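Glutathione S-transferase, N-terminal domain protein (Pseudomonas putida, PDB 4NAX) binds glutathione disulfide, one molecule per subunit, and probably works as a glutathione transferase. Local coordinates at residues T28-K33 and F186-N191; G131-F136 and R152-S157; R166-R171 and Q211-N216; L38-L43 and R220-H225. All blocks are in the same frame, centred on the assembly; numbering follows the deposited sequence.

Contact 1 of 4, residues T28-K33 and F186-N191; sequences TPNGVK and FPWVRN. With GDS (oxidized glutathione disulfide), chain C.
Pro29 sets its CB over one face of the Trp188 indole. This carbon stands 3.6 Å from the centroid of the five-membered ring and only 11° off the ring normal, a CH-pi contact for which proline, with its rigid methylenes, is well shaped. Pro29 CG also lies against the amide of Asn191, 3.6 Å from ND2; the other apolar contact is Val32 CG2, which slides past Pro187 CB at 3.6 Å. Pro187 CB also presses on the buried carbonyl of Pro29, which finds no polar partner.

The hydrogen bonds gather on the amide of Asn30. Trp188 NE1 donates to Asn30 OD1 (2.9 Å, 161°), with the oxygen close to the indole plane but the donor well above the carbonyl plane. From the opposite face of that plane Lys33 NZ gives OD1 a second bond, 2.9 Å long; the extended lysine chain brings its ammonium past the indole edge, where Ser90 and Gln122 also bond it. With OD1 gripped twice, ND2 is left facing OE4 of the glutathione disulfide, to which it donates at 2.8 Å. Thr28 OG1 accepts from Gly31 N, a capping bond, and lies 3.3 Å from SG5 of the ligand.

Without the indole, as with an alanine here, Pro29 would probably lose the surface it rests on and Asn30 one of the two donors that fix its rotation. Trp188 thus does two things: its CZ2 touches OE4 of the ligand at 3.4 Å, and its NE1 steadies the asparagine that bonds the same oxygen. The pocket wall is built from both the thioredoxin-like and the helical domain.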
# COMPACT_ATOMS: atom_id res chain seq x y z
N THR A 28 -10.50 4.75 13.08
CA THR A 28 -10.85 3.89 11.97
C THR A 28 -9.68 2.93 11.81
O THR A 28 -8.62 3.15 12.38
CB THR A 28 -10.93 4.69 10.68
OG1 THR A 28 -9.65 5.29 10.46
CG2 THR A 28 -11.98 5.79 10.72
N PRO A 29 -9.82 1.87 11.01
CA PRO A 29 -8.71 0.93 10.95
C PRO A 29 -7.42 1.56 10.44
O PRO A 29 -6.36 1.12 10.85
CB PRO A 29 -9.22 -0.17 9.99
CG PRO A 29 -10.40 0.45 9.28
CD PRO A 29 -11.01 1.33 10.34
N ASN A 30 -7.51 2.53 9.54
CA ASN A 30 -6.30 3.22 9.09
C ASN A 30 -5.79 4.28 10.06
O ASN A 30 -4.59 4.40 10.26
CB ASN A 30 -6.51 3.79 7.70
CG ASN A 30 -6.73 2.69 6.70
OD1 ASN A 30 -6.00 1.69 6.69
ND2 ASN A 30 -7.74 2.83 5.86
N GLY A 31 -6.69 5.05 10.66
CA GLY A 31 -6.29 6.05 11.62
C GLY A 31 -5.60 5.45 12.82
O GLY A 31 -4.58 5.96 13.29
N VAL A 32 -6.15 4.34 13.33
CA VAL A 32 -5.59 3.77 14.55
C VAL A 32 -4.22 3.13 14.33
O VAL A 32 -3.47 2.96 15.27
CB VAL A 32 -6.55 2.79 15.26
CG1 VAL A 32 -7.87 3.46 15.57
CG2 VAL A 32 -6.73 1.50 14.48
N LYS A 33 -3.86 2.80 13.09
CA LYS A 33 -2.49 2.33 12.85
C LYS A 33 -1.53 3.39 13.42
O LYS A 33 -0.53 3.05 14.03
CB LYS A 33 -2.21 2.18 11.36
CG LYS A 33 -2.99 1.12 10.62
CD LYS A 33 -2.71 1.25 9.13
CE LYS A 33 -3.55 0.35 8.24
NZ LYS A 33 -3.27 0.66 6.79
N PHE A 186 -3.42 -5.83 12.05
CA PHE A 186 -4.39 -6.31 13.02
C PHE A 186 -5.58 -5.38 13.30
O PHE A 186 -6.67 -5.88 13.55
CB PHE A 186 -3.68 -6.86 14.28
CG PHE A 186 -2.92 -8.11 13.94
CD1 PHE A 186 -3.61 -9.29 13.69
CD2 PHE A 186 -1.55 -8.11 13.77
CE1 PHE A 186 -2.95 -10.42 13.25
CE2 PHE A 186 -0.87 -9.23 13.34
CZ PHE A 186 -1.58 -10.39 13.09
N PRO A 187 -5.41 -4.04 13.19
CA PRO A 187 -6.63 -3.21 13.28
C PRO A 187 -7.63 -3.52 12.19
O PRO A 187 -8.85 -3.35 12.39
CB PRO A 187 -6.10 -1.78 13.16
CG PRO A 187 -4.68 -1.88 13.70
CD PRO A 187 -4.20 -3.20 13.12
N TRP A 188 -7.15 -3.93 11.02
CA TRP A 188 -8.05 -4.30 9.93
C TRP A 188 -8.73 -5.65 10.17
O TRP A 188 -9.90 -5.81 9.84
CB TRP A 188 -7.32 -4.28 8.59
CG TRP A 188 -7.51 -2.98 7.88
CD1 TRP A 188 -6.61 -1.98 7.67
CD2 TRP A 188 -8.74 -2.55 7.29
NE1 TRP A 188 -7.20 -0.95 6.94
CE2 TRP A 188 -8.51 -1.29 6.69
CE3 TRP A 188 -10.01 -3.11 7.20
CZ2 TRP A 188 -9.49 -0.61 6.01
CZ3 TRP A 188 -11.00 -2.42 6.55
CH2 TRP A 188 -10.73 -1.18 5.94
N VAL A 189 -7.99 -6.61 10.70
CA VAL A 189 -8.60 -7.88 11.08
C VAL A 189 -9.71 -7.62 12.12
O VAL A 189 -10.84 -8.14 11.99
CB VAL A 189 -7.56 -8.89 11.60
CG1 VAL A 189 -8.24 -10.18 12.01
CG2 VAL A 189 -6.47 -9.20 10.57
N ARG A 190 -9.40 -6.82 13.14
CA ARG A 190 -10.41 -6.44 14.12
C ARG A 190 -11.64 -5.81 13.46
O ARG A 190 -12.78 -6.16 13.76
CB ARG A 190 -9.83 -5.47 15.14
CG ARG A 190 -10.85 -4.93 16.12
CD ARG A 190 -10.24 -3.94 17.09
NE ARG A 190 -11.25 -3.31 17.94
CZ ARG A 190 -11.79 -2.11 17.73
NH1 ARG A 190 -11.42 -1.34 16.71
NH2 ARG A 190 -12.70 -1.66 18.57
N ASN A 191 -11.41 -4.87 12.55
CA ASN A 191 -12.52 -4.17 11.93
C ASN A 191 -13.43 -5.11 11.15
O ASN A 191 -14.66 -4.96 11.17
CB ASN A 191 -12.02 -3.06 11.01
CG ASN A 191 -13.00 -1.91 10.92
OD1 ASN A 191 -13.43 -1.38 11.93
ND2 ASN A 191 -13.35 -1.52 9.71
N1 GDS C . -15.01 6.38 0.34
CA1 GDS C . -15.02 5.17 1.17
C1 GDS C . -15.94 4.13 0.58
OE1 GDS C . -15.75 2.93 0.90
OE2 GDS C . -16.86 4.46 -0.20
CB1 GDS C . -15.48 5.53 2.58
CG1 GDS C . -15.15 4.47 3.64
CD1 GDS C . -13.66 4.33 3.84
O1 GDS C . -12.92 5.27 3.63
N2 GDS C . -13.25 3.14 4.25
CA2 GDS C . -11.87 2.85 4.57
C2 GDS C . -11.31 1.80 3.63
O2 GDS C . -11.99 0.85 3.27
CB2 GDS C . -11.75 2.34 6.01
SG2 GDS C . -12.10 3.56 7.27
N3 GDS C . -10.03 1.95 3.28
CA3 GDS C . -9.37 1.02 2.38
C3 GDS C . -7.89 0.85 2.64
OE3 GDS C . -7.20 0.47 1.67
OE4 GDS C . -7.48 1.02 3.79
N4 GDS C . -12.09 8.12 4.14
CA4 GDS C . -12.67 9.42 3.86
C4 GDS C . -13.36 9.48 2.53
OE5 GDS C . -13.94 10.56 2.19
OE6 GDS C . -13.37 8.44 1.82
C5 GDS C . -10.95 8.03 4.82
O5 GDS C . -10.33 9.02 5.19
CA5 GDS C . -10.46 6.63 5.15
N5 GDS C . -9.01 6.55 4.96
CB5 GDS C . -10.82 6.33 6.60
SG5 GDS C . -10.24 4.75 7.22
CA6 GDS C . -4.87 5.00 2.83
C6 GDS C . -4.09 4.90 4.11
OE7 GDS C . -3.95 5.94 4.79
OE8 GDS C . -3.63 3.78 4.42
N6 GDS C . -4.32 4.04 1.85
CB6 GDS C . -6.35 4.73 3.08
CG6 GDS C . -6.97 5.80 3.99
CD6 GDS C . -8.46 5.67 4.12
O6 GDS C . -9.10 4.80 3.52

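Contact 2 of 4, residues G131-F136 and R152-S157; sequences GQVGFF and RYVNES. With GDS (oxidized glutathione disulfide), chain F.
Gln132 lays its CB on the ring of Tyr153, 3.8 Å from the centroid and over one face, the two side chains running side by side in the same direction. Arg152 CG covers the opposite face, so the phenol is held between two aliphatic carbons. Phe136 meets the same ring differently: the planes are only 6° apart, yet the rings touch rim to rim, CE2 against Tyr153 CD2 at 3.8 Å, and neither covers the other. Behind them Val133 CG2 fits between Val154 CG2 and Ser157 OG, 3.3 Å from the latter. Ser157 turns its hydroxyl back on its own helix, donating to Tyr153 O at 2.9 Å, which lets a polar residue sit under a valine.

The polar ends look across the dimer. Gln132 OE1 accepts from Tyr153 OH of the second subunit, and Tyr153 OH bonds to Gln132 of that subunit in return. The Arg152 chain, extended from CG to NE, reaches the glutathione disulfide of the second subunit's site, where NH1 bonds OE7 and NH2 bonds OE8, each at 3.0 Å.

The axes of the two segments approach to 8.6 Å at 144° between their directions. This is a near-antiparallel pair of successive helices in the all-helical C-terminal domain of a glutathione transferase, here forming part of the dimer interface and lending an arginine to the partner's ligand site.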
# COMPACT_ATOMS: atom_id res chain seq x y z
N GLY A 131 -12.01 -3.62 3.25
CA GLY A 131 -12.88 -2.47 3.13
C GLY A 131 -14.05 -2.72 2.18
O GLY A 131 -15.14 -2.21 2.41
N GLN A 132 -13.84 -3.50 1.12
CA GLN A 132 -14.94 -3.82 0.22
C GLN A 132 -15.94 -4.78 0.86
O GLN A 132 -17.13 -4.69 0.57
CB GLN A 132 -14.45 -4.38 -1.12
CG GLN A 132 -13.43 -3.53 -1.87
CD GLN A 132 -13.69 -2.06 -1.75
OE1 GLN A 132 -14.73 -1.56 -2.18
NE2 GLN A 132 -12.75 -1.35 -1.16
N VAL A 133 -15.48 -5.68 1.72
CA VAL A 133 -16.41 -6.50 2.50
C VAL A 133 -17.29 -5.57 3.35
O VAL A 133 -18.50 -5.78 3.46
CB VAL A 133 -15.71 -7.55 3.36
CG1 VAL A 133 -16.71 -8.27 4.27
CG2 VAL A 133 -15.00 -8.55 2.45
N GLY A 134 -16.69 -4.55 3.97
CA GLY A 134 -17.48 -3.60 4.72
C GLY A 134 -18.55 -2.96 3.84
O GLY A 134 -19.72 -2.87 4.23
N PHE A 135 -18.18 -2.55 2.63
CA PHE A 135 -19.17 -1.93 1.75
C PHE A 135 -20.33 -2.87 1.44
O PHE A 135 -21.50 -2.47 1.49
CB PHE A 135 -18.57 -1.43 0.44
CG PHE A 135 -19.57 -0.71 -0.40
CD1 PHE A 135 -20.05 0.53 0.01
CD2 PHE A 135 -20.11 -1.30 -1.53
CE1 PHE A 135 -21.04 1.17 -0.72
CE2 PHE A 135 -21.09 -0.66 -2.26
CZ PHE A 135 -21.55 0.58 -1.86
N PHE A 136 -20.01 -4.12 1.10
CA PHE A 136 -21.00 -5.09 0.62
C PHE A 136 -21.71 -5.90 1.69
O PHE A 136 -22.64 -6.66 1.39
CB PHE A 136 -20.39 -6.00 -0.45
CG PHE A 136 -20.15 -5.29 -1.76
CD1 PHE A 136 -21.23 -4.89 -2.55
CD2 PHE A 136 -18.87 -4.98 -2.19
CE1 PHE A 136 -21.03 -4.22 -3.73
CE2 PHE A 136 -18.66 -4.30 -3.38
CZ PHE A 136 -19.75 -3.93 -4.16
N ARG A 152 -17.19 -11.97 -4.20
CA ARG A 152 -15.83 -11.71 -4.70
C ARG A 152 -14.93 -11.22 -3.58
O ARG A 152 -13.83 -11.72 -3.38
CB ARG A 152 -15.88 -10.69 -5.85
CG ARG A 152 -14.54 -10.13 -6.31
CD ARG A 152 -14.70 -9.22 -7.52
NE ARG A 152 -13.47 -8.55 -7.94
CZ ARG A 152 -12.49 -9.09 -8.66
NH1 ARG A 152 -12.55 -10.35 -9.08
NH2 ARG A 152 -11.42 -8.34 -8.97
N TYR A 153 -15.40 -10.21 -2.84
CA TYR A 153 -14.58 -9.59 -1.80
C TYR A 153 -14.49 -10.43 -0.52
O TYR A 153 -13.43 -10.48 0.12
CB TYR A 153 -15.01 -8.12 -1.57
CG TYR A 153 -14.83 -7.35 -2.86
CD1 TYR A 153 -13.58 -7.16 -3.40
CD2 TYR A 153 -15.91 -6.91 -3.59
CE1 TYR A 153 -13.39 -6.55 -4.62
CE2 TYR A 153 -15.74 -6.30 -4.82
CZ TYR A 153 -14.49 -6.12 -5.33
OH TYR A 153 -14.36 -5.55 -6.57
N VAL A 154 -15.55 -11.16 -0.20
CA VAL A 154 -15.51 -12.11 0.90
C VAL A 154 -14.50 -13.22 0.61
O VAL A 154 -13.67 -13.57 1.45
CB VAL A 154 -16.90 -12.70 1.19
CG1 VAL A 154 -16.83 -13.90 2.13
CG2 VAL A 154 -17.77 -11.60 1.77
N ASN A 155 -14.58 -13.82 -0.58
CA ASN A 155 -13.68 -14.89 -0.94
C ASN A 155 -12.24 -14.41 -0.97
O ASN A 155 -11.34 -15.11 -0.51
CB ASN A 155 -14.10 -15.51 -2.27
CG ASN A 155 -15.34 -16.38 -2.12
OD1 ASN A 155 -15.59 -16.96 -1.06
ND2 ASN A 155 -16.15 -16.46 -3.18
N GLU A 156 -12.01 -13.21 -1.48
CA GLU A 156 -10.65 -12.67 -1.49
C GLU A 156 -10.15 -12.40 -0.08
O GLU A 156 -8.98 -12.66 0.24
CB GLU A 156 -10.57 -11.43 -2.37
CG GLU A 156 -9.23 -10.73 -2.36
CD GLU A 156 -8.06 -11.58 -2.83
OE1 GLU A 156 -8.24 -12.71 -3.36
OE2 GLU A 156 -6.92 -11.11 -2.63
N SER A 157 -11.03 -11.90 0.79
CA SER A 157 -10.65 -11.66 2.18
C SER A 157 -10.33 -12.95 2.91
O SER A 157 -9.39 -13.00 3.69
CB SER A 157 -11.75 -10.87 2.90
OG SER A 157 -11.85 -9.57 2.33
N1 GDS F . 0.15 -5.72 -4.12
CA1 GDS F . 0.73 -6.66 -5.08
C1 GDS F . 1.99 -6.06 -5.65
OE1 GDS F . 2.93 -6.80 -5.99
OE2 GDS F . 2.04 -4.82 -5.77
CB1 GDS F . -0.27 -6.95 -6.22
CG1 GDS F . 0.26 -8.01 -7.16
CD1 GDS F . -0.78 -8.50 -8.14
O1 GDS F . -1.94 -8.08 -8.13
N2 GDS F . -0.34 -9.41 -9.01
CA2 GDS F . -1.20 -10.05 -10.00
C2 GDS F . -1.22 -11.54 -9.78
O2 GDS F . -0.16 -12.14 -9.64
CB2 GDS F . -0.72 -9.74 -11.41
SG2 GDS F . -0.64 -8.01 -11.83
N3 GDS F . -2.40 -12.16 -9.82
CA3 GDS F . -2.50 -13.61 -9.72
C3 GDS F . -3.78 -14.08 -9.11
OE3 GDS F . -4.63 -13.22 -8.72
OE4 GDS F . -3.95 -15.32 -9.03
N4 GDS F . -3.95 -6.05 -8.91
CA4 GDS F . -4.37 -5.07 -7.92
C4 GDS F . -3.25 -4.26 -7.30
OE5 GDS F . -2.22 -4.08 -7.96
OE6 GDS F . -3.46 -3.77 -6.17
C5 GDS F . -4.69 -6.38 -9.96
O5 GDS F . -5.78 -5.85 -10.18
CA5 GDS F . -4.11 -7.40 -10.90
N5 GDS F . -5.14 -8.29 -11.41
CB5 GDS F . -3.42 -6.68 -12.06
SG5 GDS F . -2.42 -7.75 -13.10
CA6 GDS F . -7.44 -11.22 -9.67
C6 GDS F . -8.85 -10.70 -9.91
OE7 GDS F . -9.83 -11.47 -9.79
OE8 GDS F . -9.00 -9.50 -10.22
N6 GDS F . -7.47 -12.45 -8.90
CB6 GDS F . -6.76 -11.56 -11.00
CG6 GDS F . -6.31 -10.35 -11.79
CD6 GDS F . -5.23 -9.56 -11.06
O6 GDS F . -4.49 -10.08 -10.22

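Contact 3 of 4, residues R166-R171 and Q211-N216; sequences RHLKGR and QRVLAN
Arg212 holds the carbonyl oxygen of Arg171 with both terminal nitrogens, NH1 and NH2 each at 2.9 Å and end-on to the single atom. The oxygen lies near the guanidinium plane, and NH2 comes to it in the carbonyl plane. Across the turn the same NH2 also reaches Leu168 O at 2.9 Å, but with an N-H...O angle of 118° this bond is weak. Arginine suits the place because its flat, many-handed end can serve two carbonyls at once. Its chain leaves with CG anti to the backbone N (chi1 170°) and bends at chi3, which turns the guanidinium toward the turn. Glu209, one helical turn earlier, adds a salt bridge to NH2.

The carbonyls belong to a type II beta turn from Leu168 to Arg171, closed by Arg171 N on Leu168 O. Gly170 occupies its third position with phi 80°, a conformation that costs glycine little. Were Arg212 shortened to a leucine, the carbonyl of Arg171 would probably lose its two donors and Glu209 its salt-bridge partner, with just the long, weak pair to Lys169 remaining.

Farther in, the contact turns apolar. Val213 CG2 lies 3.5 Å above the guanidinium plane, offset toward its rim, and on its other flank meets Leu168 CD1 at 4.1 Å. Both branched side chains rest on Phe186 of helix 180-193, with Met174 touching Leu168 and Trp173 touching Val213. The end of helix 148-168 and the turn that follows are thereby fastened to the flank of helix 208-219, with helix 180-193 packed against both, inside the helical domain.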
# COMPACT_ATOMS: atom_id res chain seq x y z
N ARG A 166 -1.38 -19.09 7.59
CA ARG A 166 -0.29 -20.01 7.29
C ARG A 166 1.04 -19.38 7.69
O ARG A 166 1.94 -20.06 8.19
CB ARG A 166 -0.29 -20.44 5.83
CG ARG A 166 -1.50 -21.31 5.49
CD ARG A 166 -1.43 -21.88 4.07
NE ARG A 166 -1.43 -20.83 3.06
CZ ARG A 166 -2.51 -20.21 2.59
NH1 ARG A 166 -2.39 -19.25 1.68
NH2 ARG A 166 -3.72 -20.55 3.01
N HIS A 167 1.18 -18.08 7.44
CA HIS A 167 2.42 -17.41 7.78
C HIS A 167 2.67 -17.40 9.29
O HIS A 167 3.80 -17.54 9.75
CB HIS A 167 2.40 -15.97 7.24
CG HIS A 167 3.61 -15.20 7.62
ND1 HIS A 167 4.84 -15.46 7.08
CD2 HIS A 167 3.80 -14.23 8.55
CE1 HIS A 167 5.74 -14.66 7.64
NE2 HIS A 167 5.13 -13.91 8.54
N LEU A 168 1.61 -17.20 10.06
CA LEU A 168 1.73 -17.01 11.51
C LEU A 168 1.86 -18.30 12.31
O LEU A 168 2.19 -18.28 13.49
CB LEU A 168 0.54 -16.18 12.02
CG LEU A 168 0.61 -14.71 11.59
CD1 LEU A 168 -0.74 -14.04 11.86
CD2 LEU A 168 1.73 -13.95 12.31
N LYS A 169 1.61 -19.44 11.67
CA LYS A 169 1.83 -20.70 12.35
C LYS A 169 3.26 -20.80 12.87
O LYS A 169 4.20 -20.61 12.13
CB LYS A 169 1.52 -21.88 11.43
CG LYS A 169 1.62 -23.20 12.17
CD LYS A 169 0.90 -24.33 11.49
CE LYS A 169 0.95 -25.57 12.37
NZ LYS A 169 0.13 -25.43 13.60
N GLY A 170 3.40 -21.06 14.17
CA GLY A 170 4.72 -21.17 14.79
C GLY A 170 5.42 -19.86 15.13
O GLY A 170 6.55 -19.87 15.59
N ARG A 171 4.74 -18.74 14.89
CA ARG A 171 5.32 -17.39 15.04
C ARG A 171 4.49 -16.55 15.99
O ARG A 171 3.28 -16.75 16.11
CB ARG A 171 5.25 -16.60 13.73
CG ARG A 171 5.88 -17.20 12.51
CD ARG A 171 5.88 -16.12 11.47
NE ARG A 171 6.86 -15.13 11.84
CZ ARG A 171 8.04 -15.01 11.25
NH1 ARG A 171 8.38 -15.83 10.25
NH2 ARG A 171 8.90 -14.09 11.67
N GLN A 211 -6.39 -15.60 14.87
CA GLN A 211 -7.11 -15.35 16.12
C GLN A 211 -6.15 -15.18 17.29
O GLN A 211 -6.30 -14.27 18.10
CB GLN A 211 -8.05 -16.50 16.44
CG GLN A 211 -9.27 -16.60 15.56
CD GLN A 211 -10.04 -17.88 15.80
OE1 GLN A 211 -10.51 -18.53 14.86
NE2 GLN A 211 -10.16 -18.26 17.07
N ARG A 212 -5.16 -16.07 17.37
CA ARG A 212 -4.19 -16.02 18.45
C ARG A 212 -3.41 -14.71 18.45
O ARG A 212 -3.25 -14.07 19.50
CB ARG A 212 -3.23 -17.21 18.34
CG ARG A 212 -2.02 -17.15 19.25
CD ARG A 212 -1.18 -18.41 19.12
NE ARG A 212 -0.69 -18.58 17.74
CZ ARG A 212 0.36 -17.95 17.23
NH1 ARG A 212 1.09 -17.13 17.97
NH2 ARG A 212 0.69 -18.14 15.96
N VAL A 213 -2.89 -14.33 17.29
CA VAL A 213 -2.06 -13.13 17.21
C VAL A 213 -2.91 -11.85 17.38
O VAL A 213 -2.48 -10.91 18.05
CB VAL A 213 -1.21 -13.14 15.93
CG1 VAL A 213 -0.39 -11.86 15.83
CG2 VAL A 213 -0.29 -14.35 15.95
N LEU A 214 -4.12 -11.85 16.83
CA LEU A 214 -5.04 -10.74 17.06
C LEU A 214 -5.30 -10.53 18.55
O LEU A 214 -5.26 -9.41 19.06
CB LEU A 214 -6.35 -10.95 16.32
CG LEU A 214 -7.42 -9.89 16.59
CD1 LEU A 214 -6.97 -8.52 16.08
CD2 LEU A 214 -8.74 -10.28 15.93
N ALA A 215 -5.58 -11.62 19.25
CA ALA A 215 -5.81 -11.51 20.70
C ALA A 215 -4.57 -10.94 21.41
O ALA A 215 -4.69 -10.06 22.28
CB ALA A 215 -6.21 -12.84 21.30
N ASN A 216 -3.39 -11.41 21.04
CA ASN A 216 -2.17 -10.90 21.65
C ASN A 216 -2.00 -9.38 21.38
O ASN A 216 -1.62 -8.59 22.25
CB ASN A 216 -0.92 -11.60 21.10
CG ASN A 216 -0.84 -13.07 21.43
OD1 ASN A 216 -0.03 -13.79 20.80
ND2 ASN A 216 -1.60 -13.54 22.40

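Contact 4 of 4, residues L38-L43 and R220-H225; sequences LEEIGL and RPAVQH. Unlike the reference sequence in segment 220-225: His225 (reference Arg).
Glu40 and Arg220 form a salt bridge in which the guanidinium is met side-on. NE bonds Glu40 OE2 at 2.8 Å and NH2 bonds OE1 at 3.0 Å, both nearly straight. Both oxygens lie close to the guanidinium plane, whereas the carboxylate is turned 35° against it: OE2 is approached on its syn side and OE1 from above its plane. The bend of the glutamate chain at chi2 (-78°) folds the acid over the start of helix 221-226, and the arginine bends at chi3 to meet it. Tyr178 serves both partners, its hydroxyl bonded to OE2 and its ring in a cation-pi contact with Arg220. The neighbouring acid, Glu39, bonds through OE2 to Tyr45 OH.

A water adds a second link. It donates to Glu40 OE1 and accepts from Ala222 N, a backbone N-H in the first turn after Arg220, the N-cap. A carboxylate near this helix start is probably stabilised by the helix end as well as by the arginine.

The remaining contacts are van der Waals. Ala222 CB touches Glu40 CD at 3.4 Å and Glu39 CB at 3.8 Å; a residue this small lets the backbones come close, with the CA atoms of Glu39 and Ala222 5.1 Å apart. Glu39 OE1 lies 3.8 Å from His225 CB.

The C-terminal end of helix 31-41 thus meets the start of the short helix 221-226 near the surface. Leu38 packs on Leu97 of helix 90-101 and Leu21 of strand 21-25, and Val223 leans back on Phe217 and Leu218 of helix 208-219.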
# COMPACT_ATOMS: atom_id res chain seq x y z
N LEU A 38 2.17 5.73 17.55
CA LEU A 38 2.64 6.82 18.39
C LEU A 38 2.62 6.42 19.87
O LEU A 38 3.56 6.73 20.62
CB LEU A 38 1.81 8.07 18.15
CG LEU A 38 2.08 8.71 16.77
CD1 LEU A 38 0.93 9.62 16.38
CD2 LEU A 38 3.40 9.45 16.78
N GLU A 39 1.55 5.73 20.27
CA GLU A 39 1.48 5.23 21.65
C GLU A 39 2.58 4.22 21.95
O GLU A 39 3.13 4.21 23.05
CB GLU A 39 0.09 4.62 21.93
CG GLU A 39 -1.06 5.61 21.90
CD GLU A 39 -1.06 6.58 23.06
OE1 GLU A 39 -0.68 6.19 24.18
OE2 GLU A 39 -1.47 7.74 22.86
N GLU A 40 2.86 3.32 21.01
CA GLU A 40 3.89 2.29 21.21
C GLU A 40 5.29 2.90 21.38
O GLU A 40 6.06 2.43 22.21
CB GLU A 40 3.95 1.32 20.02
CG GLU A 40 2.76 0.40 19.88
CD GLU A 40 2.74 -0.80 20.84
OE1 GLU A 40 3.51 -0.87 21.84
OE2 GLU A 40 1.88 -1.69 20.62
N ILE A 41 5.61 3.91 20.57
CA ILE A 41 6.96 4.44 20.53
C ILE A 41 7.18 5.55 21.56
O ILE A 41 8.32 5.94 21.80
CB ILE A 41 7.40 4.88 19.12
CG1 ILE A 41 6.64 6.13 18.66
CG2 ILE A 41 7.28 3.72 18.15
CD1 ILE A 41 6.98 6.63 17.27
N GLY A 42 6.11 6.05 22.15
CA GLY A 42 6.21 7.05 23.20
C GLY A 42 6.53 8.46 22.72
O GLY A 42 7.01 9.28 23.48
N LEU A 43 6.24 8.74 21.46
CA LEU A 43 6.52 10.05 20.89
C LEU A 43 5.37 10.98 21.23
O LEU A 43 4.19 10.66 20.99
CB LEU A 43 6.67 9.97 19.37
CG LEU A 43 6.94 11.25 18.60
CD1 LEU A 43 8.31 11.82 18.97
CD2 LEU A 43 6.89 10.99 17.11
N ARG A 220 -2.24 -5.49 24.16
CA ARG A 220 -1.18 -4.51 24.38
C ARG A 220 -1.76 -3.17 24.84
O ARG A 220 -2.69 -2.66 24.23
CB ARG A 220 -0.35 -4.31 23.12
CG ARG A 220 0.41 -5.53 22.65
CD ARG A 220 1.23 -5.24 21.41
NE ARG A 220 2.31 -4.29 21.64
CZ ARG A 220 3.50 -4.61 22.12
NH1 ARG A 220 3.82 -5.87 22.40
NH2 ARG A 220 4.42 -3.67 22.25
N PRO A 221 -1.21 -2.57 25.91
CA PRO A 221 -1.83 -1.32 26.40
C PRO A 221 -1.80 -0.19 25.36
O PRO A 221 -2.75 0.59 25.26
CB PRO A 221 -1.05 -0.97 27.67
CG PRO A 221 -0.12 -2.08 27.93
CD PRO A 221 -0.25 -3.13 26.88
N ALA A 222 -0.73 -0.11 24.57
CA ALA A 222 -0.66 0.97 23.58
C ALA A 222 -1.72 0.79 22.49
O ALA A 222 -2.20 1.77 21.91
CB ALA A 222 0.71 1.01 22.95
N VAL A 223 -2.03 -0.46 22.17
CA VAL A 223 -3.10 -0.76 21.21
C VAL A 223 -4.43 -0.30 21.74
O VAL A 223 -5.18 0.38 21.04
CB VAL A 223 -3.10 -2.26 20.85
CG1 VAL A 223 -4.34 -2.65 20.07
CG2 VAL A 223 -1.85 -2.63 20.06
N GLN A 224 -4.75 -0.65 22.98
CA GLN A 224 -6.03 -0.21 23.54
C GLN A 224 -6.17 1.31 23.57
O GLN A 224 -7.23 1.84 23.25
CB GLN A 224 -6.27 -0.83 24.92
CG GLN A 224 -6.60 -2.31 24.84
CD GLN A 224 -7.88 -2.62 24.07
OE1 GLN A 224 -8.88 -1.91 24.18
NE2 GLN A 224 -7.84 -3.67 23.25
N HIS A 225 -5.09 2.02 23.90
CA HIS A 225 -5.16 3.48 23.83
C HIS A 225 -5.33 3.97 22.39
O HIS A 225 -6.19 4.79 22.10
CB HIS A 225 -3.90 4.14 24.39
CG HIS A 225 -3.73 3.96 25.86
ND1 HIS A 225 -4.71 4.29 26.77
CD2 HIS A 225 -2.67 3.53 26.58
CE1 HIS A 225 -4.26 4.07 27.99
NE2 HIS A 225 -3.04 3.58 27.90
O HOH W 1 1.97 -1.60 24.33

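Contacts 1 and 2 are buried, contact 3 is partly buried, and contact 4 lies at the surface. Contacts 1 and 4 share helix 31-41 and tie the N-terminal domain to later helices, but contact 1 does so by indole packing and amide bonds beside the ligand, contact 4 by a salt bridge and a water. Contacts 2 and 3 share helix 148-168 within the helical domain; contact 2 uses aromatic and aliphatic faces next to the dimer partner, contact 3 charge on backbone carbonyls. Phe186, from segment 186-191 of contact 1, packs on Leu168 and Val213 of contact 3, and Trp188 on Gly131 of contact 2. Contacts 2 and 4 lie on opposite sides of the chain's centre.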